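Local coordinates for myosin-I heavy chain (Dictyostelium discoideum, PDB 5EJY), which works as an actin-based motor with ATPase activity in the early steps of phagocytosis and in adhesion, this chain being a MyTH4-FERM unit of its tail, at residues L293-I298 and K492-Y497. Residues are numbered along the deposited sequence; the frame is centred on the assembly and turned at random.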
# COMPACT_ATOMS: atom_id res chain seq x y z
N LEU A 293 -9.57 12.99 1.52
CA LEU A 293 -9.48 14.36 2.04
C LEU A 293 -10.37 15.29 1.23
O LEU A 293 -10.42 15.21 0.00
CB LEU A 293 -8.02 14.83 1.98
CG LEU A 293 -7.08 14.09 2.93
CD1 LEU A 293 -5.64 14.18 2.46
CD2 LEU A 293 -7.23 14.64 4.35
N PHE A 294 -11.08 16.17 1.93
CA PHE A 294 -12.01 17.08 1.27
C PHE A 294 -11.58 18.53 1.42
O PHE A 294 -11.96 19.21 2.37
CB PHE A 294 -13.43 16.85 1.80
CG PHE A 294 -13.95 15.48 1.49
CD1 PHE A 294 -13.57 14.39 2.26
CD2 PHE A 294 -14.77 15.27 0.40
CE1 PHE A 294 -14.03 13.13 1.97
CE2 PHE A 294 -15.23 14.01 0.10
CZ PHE A 294 -14.88 12.94 0.87
N PHE A 295 -10.79 19.00 0.46
CA PHE A 295 -10.23 20.34 0.51
C PHE A 295 -11.06 21.30 -0.34
O PHE A 295 -11.54 20.95 -1.42
CB PHE A 295 -8.78 20.34 0.02
CG PHE A 295 -7.84 19.57 0.91
CD1 PHE A 295 -8.07 19.48 2.27
CD2 PHE A 295 -6.71 18.96 0.38
CE1 PHE A 295 -7.19 18.79 3.09
CE2 PHE A 295 -5.83 18.27 1.20
CZ PHE A 295 -6.07 18.19 2.56
N ASP A 296 -11.23 22.52 0.15
CA ASP A 296 -11.94 23.54 -0.61
C ASP A 296 -10.95 24.30 -1.49
O ASP A 296 -10.76 25.50 -1.33
CB ASP A 296 -12.74 24.48 0.31
CG ASP A 296 -11.91 25.05 1.45
OD1 ASP A 296 -10.79 24.58 1.72
OD2 ASP A 296 -12.41 25.99 2.11
N ASN A 297 -10.32 23.57 -2.41
CA ASN A 297 -9.20 24.09 -3.19
C ASN A 297 -9.45 24.13 -4.70
O ASN A 297 -8.50 24.26 -5.49
CB ASN A 297 -7.95 23.27 -2.90
CG ASN A 297 -8.10 21.82 -3.30
OD1 ASN A 297 -9.10 21.44 -3.91
ND2 ASN A 297 -7.09 21.01 -2.98
N ILE A 298 -10.71 24.02 -5.11
CA ILE A 298 -11.02 24.02 -6.54
C ILE A 298 -10.79 25.42 -7.12
O ILE A 298 -11.17 26.42 -6.51
CB ILE A 298 -12.47 23.58 -6.81
CG1 ILE A 298 -12.58 22.05 -6.77
N LYS A 492 -3.80 15.43 11.04
CA LYS A 492 -2.58 16.09 10.60
C LYS A 492 -2.70 16.76 9.22
O LYS A 492 -2.21 17.87 9.02
CB LYS A 492 -1.40 15.11 10.62
CG LYS A 492 -1.05 14.65 12.04
CD LYS A 492 0.17 13.75 12.05
CE LYS A 492 0.85 13.77 13.42
NZ LYS A 492 0.02 13.16 14.47
N GLU A 493 -3.35 16.08 8.27
CA GLU A 493 -3.48 16.62 6.92
C GLU A 493 -4.44 17.82 6.83
O GLU A 493 -4.16 18.79 6.12
CB GLU A 493 -3.92 15.54 5.94
CG GLU A 493 -2.92 14.41 5.79
CD GLU A 493 -1.81 14.76 4.82
OE1 GLU A 493 -1.62 15.96 4.52
OE2 GLU A 493 -1.12 13.82 4.35
N TYR A 494 -5.57 17.76 7.52
CA TYR A 494 -6.45 18.93 7.54
C TYR A 494 -5.75 20.10 8.23
O TYR A 494 -5.83 21.23 7.77
CB TYR A 494 -7.79 18.64 8.22
CG TYR A 494 -8.78 17.96 7.30
CD1 TYR A 494 -9.28 18.62 6.18
CD2 TYR A 494 -9.19 16.66 7.54
CE1 TYR A 494 -10.18 17.99 5.33
CE2 TYR A 494 -10.08 16.03 6.70
CZ TYR A 494 -10.58 16.70 5.60
OH TYR A 494 -11.47 16.05 4.79
N SER A 495 -5.04 19.81 9.32
CA SER A 495 -4.34 20.86 10.05
C SER A 495 -3.30 21.56 9.18
O SER A 495 -3.23 22.79 9.14
CB SER A 495 -3.70 20.32 11.32
OG SER A 495 -4.71 19.86 12.22
N LEU A 496 -2.51 20.77 8.46
CA LEU A 496 -1.47 21.31 7.58
C LEU A 496 -2.09 22.13 6.45
O LEU A 496 -1.66 23.25 6.18
CB LEU A 496 -0.63 20.17 7.00
CG LEU A 496 0.46 20.54 5.99
CD1 LEU A 496 1.55 21.35 6.65
CD2 LEU A 496 1.04 19.28 5.35
N TYR A 497 -3.10 21.56 5.79
CA TYR A 497 -3.81 22.29 4.75
C TYR A 497 -4.27 23.65 5.26
O TYR A 497 -4.00 24.67 4.64
CB TYR A 497 -5.01 21.48 4.25
CG TYR A 497 -5.88 22.22 3.26
CD1 TYR A 497 -5.49 22.39 1.94
CD2 TYR A 497 -7.11 22.74 3.65
CE1 TYR A 497 -6.29 23.07 1.04
CE2 TYR A 497 -7.92 23.41 2.75
CZ TYR A 497 -7.50 23.58 1.45
OH TYR A 497 -8.31 24.24 0.56
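The F295 ring lies on the Y497 ring in an offset stack. The centroids of the F295 and Y497 rings are 4.1 Å apart and the planes differ by 8°. The two side chains run in opposite directions, so F295 CB sits over the Y497 ring and Y497 CB lies off-centre over the F295 ring. With chi1 at 175°, Y497 CG points opposite the backbone N and the ring reaches out from the helix to F295. L293 CB, from the same loop as F295, lies near the rim of its opposite face. At the edge of F295, CE1 meets Y494 CD1 at 3.7 Å. L293 CD2 lies over one face of Y494, toward its rim, and also touches E493 CB at 3.8 Å. The polar contacts flank this cluster. F294 N donates to Y494 OH at 2.9 Å, and S410 OG is a second partner of that hydroxyl. Y497 OH donates to D296 OD1 at 2.8 Å, on the anti side and 34° out of the carboxylate plane. Without the Y497 ring, as with an alanine here, F295 would probably lose its stack and D296 OD1 its hydroxyl donor. D296 centres an inverse gamma turn. N297, whose CB touches Y497 OH, hydrogen-bonds R237 through OD1. Helix 484-499 closes the C-terminal lobe, PH-like as in other FERM domains. The contact joins it to the linker between strand 285-291 of the ubiquitin-like lobe and helix 304-322, whose Y314 meets F294 edge-to-face.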